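PDB 6WQY: cellulase, which probably hydrolyses internal beta-1,4-glucosidic bonds of cellulose, and, as a broad-specificity GH5_4 endoglucanase, probably related plant polysaccharides, through its (beta/alpha)8-barrel domain. Local coordinates for residues A[251-255]-A[286-291]; A[257-261]-A[311-315]; A[344-348]-A[357-362]. All coordinates share one frame; numbering follows the deposited sequence.

Interaction 1. Residues A[251-255]-A[286-291]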
loop_
_atom_site.group_PDB
_atom_site.type_symbol
_atom_site.label_atom_id
_atom_site.label_comp_id
_atom_site.label_asym_id
_atom_site.label_seq_id
_atom_site.Cartn_x
_atom_site.Cartn_y
_atom_site.Cartn_z
ATOM N N HIS A 251 -2.455 6.534 -0.760
ATOM C CA HIS A 251 -2.254 6.435 0.685
ATOM C C HIS A 251 -3.009 7.574 1.352
ATOM O O HIS A 251 -3.168 8.652 0.768
ATOM C CB HIS A 251 -0.765 6.490 1.064
ATOM C CG HIS A 251 0.027 5.329 0.539
ATOM N ND1 HIS A 251 1.395 5.228 0.659
ATOM C CD2 HIS A 251 -0.369 4.205 -0.097
ATOM C CE1 HIS A 251 1.809 4.093 0.113
ATOM N NE2 HIS A 251 0.759 3.448 -0.357
ATOM N N PHE A 252 -3.480 7.339 2.581
ATOM C CA PHE A 252 -4.318 8.320 3.257
ATOM C C PHE A 252 -4.045 8.303 4.751
ATOM O O PHE A 252 -4.484 7.382 5.447
ATOM C CB PHE A 252 -5.807 8.067 3.005
ATOM C CG PHE A 252 -6.700 9.089 3.646
ATOM C CD1 PHE A 252 -6.905 10.324 3.044
ATOM C CD2 PHE A 252 -7.328 8.833 4.857
ATOM C CE1 PHE A 252 -7.728 11.266 3.628
ATOM C CE2 PHE A 252 -8.147 9.775 5.441
ATOM C CZ PHE A 252 -8.343 10.988 4.828
ATOM N N TYR A 253 -3.380 9.344 5.232
ATOM C CA TYR A 253 -3.078 9.516 6.645
ATOM C C TYR A 253 -3.631 10.833 7.184
ATOM O O TYR A 253 -3.299 11.233 8.312
ATOM C CB TYR A 253 -1.578 9.478 6.879
ATOM C CG TYR A 253 -0.899 8.143 6.665
ATOM C CD1 TYR A 253 -0.998 7.152 7.631
ATOM C CD2 TYR A 253 -0.123 7.895 5.538
ATOM C CE1 TYR A 253 -0.331 5.953 7.492
ATOM C CE2 TYR A 253 0.533 6.685 5.384
ATOM C CZ TYR A 253 0.435 5.719 6.368
ATOM O OH TYR A 253 1.129 4.535 6.322
ATOM N N ASP A 254 -4.471 11.526 6.424
ATOM C CA ASP A 254 -4.846 12.876 6.816
ATOM C C ASP A 254 -5.611 12.860 8.139
ATOM O O ASP A 254 -6.544 12.067 8.292
ATOM C CB ASP A 254 -5.770 13.519 5.780
ATOM C CG ASP A 254 -5.120 13.771 4.441
ATOM O OD1 ASP A 254 -3.888 13.584 4.287
ATOM O OD2 ASP A 254 -5.883 14.209 3.517
ATOM N N PRO A 255 -5.302 13.758 9.086
ATOM C CA PRO A 255 -4.173 14.701 9.112
ATOM C C PRO A 255 -2.974 14.020 9.770
ATOM O O PRO A 255 -3.100 13.540 10.914
ATOM C CB PRO A 255 -4.707 15.858 9.956
ATOM C CG PRO A 255 -5.695 15.214 10.897
ATOM C CD PRO A 255 -6.157 13.915 10.278
ATOM N N ASN A 286 -13.003 16.148 5.583
ATOM C CA ASN A 286 -11.849 15.867 4.740
ATOM C C ASN A 286 -11.828 14.405 4.304
ATOM O O ASN A 286 -11.468 14.098 3.159
ATOM C CB ASN A 286 -10.544 16.230 5.441
ATOM C CG ASN A 286 -9.345 16.045 4.536
ATOM O OD1 ASN A 286 -9.181 16.793 3.560
ATOM N ND2 ASN A 286 -8.521 15.053 4.826
ATOM N N VAL A 287 -12.186 13.486 5.202
ATOM C CA VAL A 287 -12.230 12.079 4.827
ATOM C C VAL A 287 -13.202 11.869 3.675
ATOM O O VAL A 287 -12.861 11.292 2.632
ATOM C CB VAL A 287 -12.617 11.208 6.035
ATOM C CG1 VAL A 287 -12.673 9.740 5.611
ATOM C CG2 VAL A 287 -11.666 11.393 7.194
ATOM N N THR A 288 -14.441 12.316 3.851
ATOM C CA THR A 288 -15.432 12.097 2.801
ATOM C C THR A 288 -15.135 12.945 1.571
ATOM O O THR A 288 -15.352 12.493 0.437
ATOM C CB THR A 288 -16.850 12.349 3.314
ATOM O OG1 THR A 288 -16.928 13.665 3.846
ATOM C CG2 THR A 288 -17.218 11.348 4.394
ATOM N N GLY A 289 -14.618 14.161 1.757
ATOM C CA GLY A 289 -14.292 14.985 0.609
ATOM C C GLY A 289 -13.196 14.394 -0.251
ATOM O O GLY A 289 -13.266 14.415 -1.486
ATOM N N GLN A 290 -12.148 13.873 0.384
ATOM C CA GLN A 290 -11.057 13.264 -0.365
ATOM C C GLN A 290 -11.500 11.961 -1.005
ATOM O O GLN A 290 -11.155 11.683 -2.162
ATOM C CB GLN A 290 -9.857 13.050 0.551
ATOM C CG GLN A 290 -9.223 14.339 1.030
ATOM C CD GLN A 290 -8.776 15.204 -0.128
ATOM O OE1 GLN A 290 -9.501 16.095 -0.561
ATOM N NE2 GLN A 290 -7.582 14.936 -0.639
ATOM N N PHE A 291 -12.232 11.126 -0.268
ATOM C CA PHE A 291 -12.660 9.862 -0.858
ATOM C C PHE A 291 -13.678 10.102 -1.978
ATOM O O PHE A 291 -13.732 9.317 -2.941
ATOM C CB PHE A 291 -13.203 8.903 0.204
ATOM C CG PHE A 291 -12.171 8.385 1.176
ATOM C CD1 PHE A 291 -10.850 8.781 1.141
ATOM C CD2 PHE A 291 -12.552 7.473 2.144
ATOM C CE1 PHE A 291 -9.934 8.290 2.067
ATOM C CE2 PHE A 291 -11.651 6.985 3.071
ATOM C CZ PHE A 291 -10.348 7.391 3.035
HETATM O O HOH W 1 -8.874 13.416 7.218
HETATM O O HOH W 2 -6.067 13.004 0.904
#
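Asn286 meets the loop 251-255 through its amide nitrogen, which gives a nearly straight hydrogen bond to the carboxylate of Asp254 (Asn286 ND2 to Asp254 OD2 3.1 Å, 163° at the hydrogen). The acceptor lies almost in the amide plane of Asn286, and the carboxylate is met on its anti lone pair, on the side away from its other oxygen. The same nitrogen also donates to a water that in turn donates to the carbonyl oxygen of Asp254, so that both N-H groups of one amide are spent on a single loop residue. Near the plane of the Phe252 ring, ND2 also borders the ring edge. The next residue, Val287, brings its backbone and a methyl against the far end of that ring, with CG2 4.1 Å from Phe252 CZ. One turn on from Asn286, Gln290 lays CB obliquely against the ring, while a second water joins its NE2 to OD2 of Asp254; its amide ends are also held by Lys293 and Asp229. Phe291 completes the helix face. With its CG beside the backbone N (chi1 -68°), the ring leans toward the loop and drives an edge into the face of Phe252, Phe291 CE1 standing 3.7 Å from Phe252 CG. This is a T-shaped pair, with planes at 65° and centroids 4.8 Å apart. The opposite face of Phe252 is covered by the backbone N of Asp254, and Ile307, Ile228 and Tyr327 pack around the cluster. Such packing of a beta-to-alpha loop on the outer helix 284-299 is characteristic of the (beta/alpha)8, or TIM, barrel of family 5 glycoside hydrolases.

Interaction 2. Residues A[257-261]-A[311-315]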
loop_
_atom_site.group_PDB
_atom_site.type_symbol
_atom_site.label_atom_id
_atom_site.label_comp_id
_atom_site.label_asym_id
_atom_site.label_seq_id
_atom_site.Cartn_x
_atom_site.Cartn_y
_atom_site.Cartn_z
ATOM N N ASP A 257 -0.358 14.989 11.245
ATOM C CA ASP A 257 0.054 15.441 12.569
ATOM C C ASP A 257 -0.701 14.702 13.666
ATOM O O ASP A 257 -0.141 14.459 14.742
ATOM C CB ASP A 257 -0.158 16.952 12.711
ATOM C CG ASP A 257 0.887 17.765 11.963
ATOM O OD1 ASP A 257 1.833 17.171 11.396
ATOM O OD2 ASP A 257 0.754 19.008 11.936
ATOM N N TYR A 258 -1.962 14.352 13.419
ATOM C CA TYR A 258 -2.747 13.570 14.375
ATOM C C TYR A 258 -2.437 12.073 14.264
ATOM O O TYR A 258 -2.170 11.398 15.270
ATOM C CB TYR A 258 -4.255 13.824 14.177
ATOM C CG TYR A 258 -5.084 12.864 15.009
ATOM C CD1 TYR A 258 -5.067 12.934 16.392
ATOM C CD2 TYR A 258 -5.840 11.861 14.418
ATOM C CE1 TYR A 258 -5.770 12.033 17.160
ATOM C CE2 TYR A 258 -6.564 10.961 15.183
ATOM C CZ TYR A 258 -6.516 11.046 16.558
ATOM O OH TYR A 258 -7.216 10.137 17.316
ATOM N N THR A 259 -2.452 11.529 13.049
ATOM C CA THR A 259 -2.388 10.078 12.925
ATOM C C THR A 259 -1.025 9.520 13.303
ATOM O O THR A 259 -0.960 8.394 13.805
ATOM C CB THR A 259 -2.807 9.627 11.526
ATOM O OG1 THR A 259 -1.958 10.266 10.568
ATOM C CG2 THR A 259 -4.264 9.958 11.250
ATOM N N GLU A 260 0.064 10.255 13.077
ATOM C CA GLU A 260 1.377 9.800 13.506
ATOM C C GLU A 260 1.844 10.475 14.795
ATOM O O GLU A 260 2.821 10.021 15.397
ATOM C CB GLU A 260 2.420 9.989 12.398
ATOM C CG GLU A 260 3.747 9.324 12.726
ATOM C CD GLU A 260 4.594 9.032 11.511
ATOM O OE1 GLU A 260 4.649 9.887 10.621
ATOM O OE2 GLU A 260 5.199 7.942 11.449
ATOM N N ASN A 261 1.184 11.541 15.228
ATOM C CA ASN A 261 1.418 12.126 16.554
ATOM C C ASN A 261 2.853 12.622 16.729
ATOM O O ASN A 261 3.455 12.450 17.791
ATOM C CB ASN A 261 1.051 11.134 17.664
ATOM C CG ASN A 261 0.955 11.788 19.032
ATOM O OD1 ASN A 261 0.513 12.928 19.156
ATOM N ND2 ASN A 261 1.371 11.061 20.070
ATOM N N GLY A 311 -4.041 4.696 8.754
ATOM C CA GLY A 311 -3.932 4.258 10.131
ATOM C C GLY A 311 -3.812 5.422 11.095
ATOM O O GLY A 311 -3.940 6.586 10.722
ATOM N N CYS A 312 -3.554 5.078 12.363
ATOM C CA CYS A 312 -3.453 6.064 13.429
ATOM C C CYS A 312 -2.766 5.384 14.601
ATOM O O CYS A 312 -3.133 4.257 14.949
ATOM C CB CYS A 312 -4.853 6.544 13.853
ATOM S SG CYS A 312 -4.870 7.896 15.020
ATOM N N VAL A 313 -1.799 6.071 15.222
ATOM C CA VAL A 313 -1.028 5.469 16.302
ATOM C C VAL A 313 -1.836 5.403 17.599
ATOM O O VAL A 313 -2.777 6.162 17.846
ATOM C CB VAL A 313 0.325 6.170 16.528
ATOM C CG1 VAL A 313 1.190 6.070 15.286
ATOM C CG2 VAL A 313 0.140 7.620 16.975
ATOM N N HIS A 314 -1.430 4.472 18.451
ATOM C CA HIS A 314 -2.017 4.210 19.759
ATOM C C HIS A 314 -1.739 5.334 20.741
ATOM O O HIS A 314 -0.666 5.945 20.747
ATOM C CB HIS A 314 -1.417 2.899 20.281
ATOM C CG HIS A 314 -1.789 2.525 21.680
ATOM N ND1 HIS A 314 -3.075 2.202 22.066
ATOM C CD2 HIS A 314 -1.015 2.344 22.774
ATOM C CE1 HIS A 314 -3.076 1.866 23.345
ATOM N NE2 HIS A 314 -1.837 1.941 23.798
ATOM N N ARG A 315 -2.724 5.583 21.597
ATOM C CA ARG A 315 -2.578 6.456 22.754
ATOM C C ARG A 315 -2.815 5.644 24.024
ATOM O O ARG A 315 -3.802 4.908 24.120
ATOM C CB ARG A 315 -3.565 7.626 22.700
ATOM C CG ARG A 315 -3.048 8.843 21.928
ATOM C CD ARG A 315 -3.008 8.671 20.417
ATOM N NE ARG A 315 -2.720 9.963 19.803
ATOM C CZ ARG A 315 -2.720 10.201 18.496
ATOM N NH1 ARG A 315 -2.951 9.224 17.624
ATOM N NH2 ARG A 315 -2.461 11.427 18.061
HETATM O O HOH W 3 -1.749 12.205 21.306
#
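Arg315 lays its guanidinium flat over the ring of Tyr258, centres 4.5 Å apart and planes inclined by 26°, a cation-pi stack. The opposite face of the guanidinium rests on Asn261 CB, so the group is sandwiched between two residues of 257-261. A bend at chi2 (73°) turns the edge of its head toward the end of the short helix. There Arg315 NH2 donates to the carbonyl oxygen of Tyr258, 2.8 Å away and on a lone pair, with the acceptor close to the guanidinium plane; NH1 adds a weak bond to the same oxygen. Arg315 NH1 also reaches back to Val313 O, at 3.1 Å and from above that carbonyl's plane, and NE donates to a water shared with Asn261 OD1, whose amide partner ND2 is bonded to Asn264 OD1. These bonds fix the rotation of the head, which is likely to offset the cost of burying its charge. A second anchor lies beside the first: Val313 N donates to Thr259 O at 2.8 Å, in the carbonyl plane, and Cys312 CA adds a CH···O contact to that oxygen. The sulfur of Cys312 meets the Tyr258 ring obliquely, with Cys312 SG 3.5 Å from Tyr258 CE2. Val313 CG2 lies against Asn261 CB, where positive phi turns the chain out of the helix. Tyr266 O takes another bond from Arg315 NH2, and Trp269 packs on Tyr258. The contact thus ties the small helix 256-259, after strand 246-251, to the loop after the adjoining parallel strand 305-310, with Phe323 and Tyr327 of helix 318-337 packed against Tyr258 and Thr259.

Interaction 3. Residues A[344-348]-A[357-362]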
loop_
_atom_site.group_PDB
_atom_site.type_symbol
_atom_site.label_atom_id
_atom_site.label_comp_id
_atom_site.label_asym_id
_atom_site.label_seq_id
_atom_site.Cartn_x
_atom_site.Cartn_y
_atom_site.Cartn_z
ATOM N N TYR A 344 -4.343 -1.077 6.766
ATOM C CA TYR A 344 -3.790 -0.442 7.958
ATOM C C TYR A 344 -2.270 -0.575 7.981
ATOM O O TYR A 344 -1.726 -1.639 7.680
ATOM C CB TYR A 344 -4.429 -1.119 9.193
ATOM C CG TYR A 344 -3.874 -0.604 10.499
ATOM C CD1 TYR A 344 -4.425 0.502 11.135
ATOM C CD2 TYR A 344 -2.740 -1.186 11.065
ATOM C CE1 TYR A 344 -3.869 1.002 12.295
ATOM C CE2 TYR A 344 -2.177 -0.680 12.212
ATOM C CZ TYR A 344 -2.748 0.414 12.822
ATOM O OH TYR A 344 -2.196 0.960 13.961
ATOM N N TRP A 345 -1.578 0.506 8.355
ATOM C CA TRP A 345 -0.115 0.512 8.417
ATOM C C TRP A 345 0.371 0.011 9.775
ATOM O O TRP A 345 0.248 0.715 10.783
ATOM C CB TRP A 345 0.432 1.924 8.167
ATOM C CG TRP A 345 1.931 1.961 8.266
ATOM C CD1 TRP A 345 2.669 2.511 9.254
ATOM C CD2 TRP A 345 2.860 1.346 7.369
ATOM N NE1 TRP A 345 4.009 2.291 9.035
ATOM C CE2 TRP A 345 4.153 1.572 7.877
ATOM C CE3 TRP A 345 2.725 0.650 6.163
ATOM C CZ2 TRP A 345 5.298 1.108 7.229
ATOM C CZ3 TRP A 345 3.858 0.181 5.533
ATOM C CH2 TRP A 345 5.125 0.416 6.063
ATOM N N ASP A 346 0.973 -1.176 9.797
ATOM C CA ASP A 346 1.467 -1.785 11.040
ATOM C C ASP A 346 2.992 -1.895 10.966
ATOM O O ASP A 346 3.550 -2.849 10.411
ATOM C CB ASP A 346 0.807 -3.141 11.294
ATOM C CG ASP A 346 1.097 -3.689 12.669
ATOM O OD1 ASP A 346 2.265 -3.608 13.108
ATOM O OD2 ASP A 346 0.154 -4.212 13.314
ATOM N N ALA A 347 3.684 -0.926 11.577
ATOM C CA ALA A 347 5.139 -0.909 11.591
ATOM C C ALA A 347 5.713 -1.836 12.650
ATOM O O ALA A 347 6.927 -1.942 12.756
ATOM C CB ALA A 347 5.645 0.523 11.837
ATOM N N GLY A 348 4.877 -2.496 13.451
ATOM C CA GLY A 348 5.402 -3.422 14.438
ATOM C C GLY A 348 6.194 -2.696 15.502
ATOM O O GLY A 348 5.811 -1.622 15.988
ATOM N N TRP A 357 2.302 2.058 15.878
ATOM C CA TRP A 357 1.289 1.568 14.963
ATOM C C TRP A 357 0.965 0.099 15.190
ATOM O O TRP A 357 0.062 -0.433 14.548
ATOM C CB TRP A 357 1.793 1.683 13.514
ATOM C CG TRP A 357 2.246 3.030 13.071
ATOM C CD1 TRP A 357 3.492 3.564 13.208
ATOM C CD2 TRP A 357 1.468 4.015 12.373
ATOM N NE1 TRP A 357 3.535 4.817 12.656
ATOM C CE2 TRP A 357 2.310 5.119 12.130
ATOM C CE3 TRP A 357 0.149 4.071 11.927
ATOM C CZ2 TRP A 357 1.880 6.261 11.476
ATOM C CZ3 TRP A 357 -0.271 5.211 11.260
ATOM C CH2 TRP A 357 0.589 6.291 11.052
ATOM N N ALA A 358 1.692 -0.584 16.072
ATOM C CA ALA A 358 1.635 -2.040 16.110
ATOM C C ALA A 358 0.308 -2.551 16.659
ATOM O O ALA A 358 -0.148 -2.116 17.727
ATOM C CB ALA A 358 2.766 -2.565 16.999
ATOM N N LEU A 359 -0.264 -3.518 15.966
ATOM C CA LEU A 359 -1.383 -4.318 16.454
ATOM C C LEU A 359 -0.962 -5.735 16.802
ATOM O O LEU A 359 -1.549 -6.336 17.712
ATOM C CB LEU A 359 -2.503 -4.375 15.413
ATOM C CG LEU A 359 -3.049 -3.026 14.951
ATOM C CD1 LEU A 359 -4.123 -3.234 13.875
ATOM C CD2 LEU A 359 -3.595 -2.198 16.092
ATOM N N PHE A 360 0.042 -6.274 16.102
ATOM C CA PHE A 360 0.541 -7.614 16.344
ATOM C C PHE A 360 2.059 -7.582 16.472
ATOM O O PHE A 360 2.736 -6.790 15.795
ATOM C CB PHE A 360 0.257 -8.559 15.158
ATOM C CG PHE A 360 -1.194 -8.723 14.833
ATOM C CD1 PHE A 360 -1.825 -7.831 13.988
ATOM C CD2 PHE A 360 -1.922 -9.767 15.357
ATOM C CE1 PHE A 360 -3.165 -7.968 13.684
ATOM C CE2 PHE A 360 -3.264 -9.916 15.052
ATOM C CZ PHE A 360 -3.881 -9.014 14.209
ATOM N N ASN A 361 2.600 -8.477 17.292
ATOM C CA ASN A 361 4.015 -8.811 17.178
ATOM C C ASN A 361 4.214 -9.536 15.846
ATOM O O ASN A 361 3.527 -10.523 15.557
ATOM C CB ASN A 361 4.441 -9.682 18.361
ATOM C CG ASN A 361 5.920 -9.989 18.348
ATOM O OD1 ASN A 361 6.398 -10.705 17.467
ATOM N ND2 ASN A 361 6.651 -9.457 19.308
ATOM N N HIS A 362 5.133 -9.029 15.002
ATOM C CA HIS A 362 5.266 -9.530 13.646
ATOM C C HIS A 362 5.875 -10.924 13.573
ATOM O O HIS A 362 5.827 -11.545 12.506
ATOM C CB HIS A 362 6.101 -8.570 12.795
ATOM C CG HIS A 362 5.416 -7.281 12.465
ATOM N ND1 HIS A 362 5.898 -6.455 11.470
ATOM C CD2 HIS A 362 4.312 -6.667 12.963
ATOM C CE1 HIS A 362 5.131 -5.384 11.372
ATOM N NE2 HIS A 362 4.160 -5.487 12.267
HETATM O O HOH W 4 4.780 0.889 15.218
#
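A chi1 of -170° swings the carboxylate of Asp346 beside its own carbonyl carbon, while His362, at chi1 -71°, holds its ring beside its backbone N; the two side chains run antiparallel alongside each other and meet through their polar ends. His362 NE2 donates to Asp346 OD1 at 2.8 Å, with the oxygen close to the imidazole plane, although the histidine approaches from above the carboxylate plane. The other ring nitrogen, ND1, is bonded to Gln40, so both ring nitrogens are engaged and the flip of the imidazole is set. OD1 also accepts from Gly348 N, nearly along the carboxylate's C-O axis, which closes an Asx turn. Asp346 OD2 is held by Leu359 N at 2.8 Å, again from above the plane, by a weak bond from Phe360 N, and by Trp35 NE1. So many donors would be expected to lower the pKa of the buried carboxylate and favour the ionised form. Asp346 stands toward the C-terminal end of strand 342-346, last of the eight parallel strands of the TIM barrel and next to strand 34-37, which closes the cylinder; the carboxylate therefore pins the loop that follows strand 342-346 back onto that strand. On the preceding residue, the edge of Trp345 points at the face of Trp357 in a T-shaped pair, planes at 83°, with Trp345 CD1 3.7 Å from Trp357 CD2. Ala347 CB touches the same indole. Tyr344 works the other side of the strand: its OH donates to Trp357 O at 2.7 Å, tilted from the carbonyl plane, and Leu359 CD1 lies over its ring, 3.9 Å from the centroid, as a CH-pi contact. One water bridges Gly348 O and Trp357 N.

The three contacts follow strands 246-251, 305-310 and 342-346 at the barrel's C-terminal rim, and all are largely buried. Interaction 1 joins a loop to an outer helix, interaction 2 joins the short helix 256-259 to the neighbouring loop, and interaction 3 folds one loop back on its own strand. Their chemistry differs accordingly: water-bridged amide and carboxylate around an aromatic pair in the first, a buried cation on backbone carbonyls in the second, a buried carboxylate ringed by N-H donors in the third. Interactions 1 and 2 share the loop after strand 246-251 and are linked by Tyr253 O and Thr259 OG1, whereas Trp357 packs on Val313 and Tyr253, bringing interaction 3 against both.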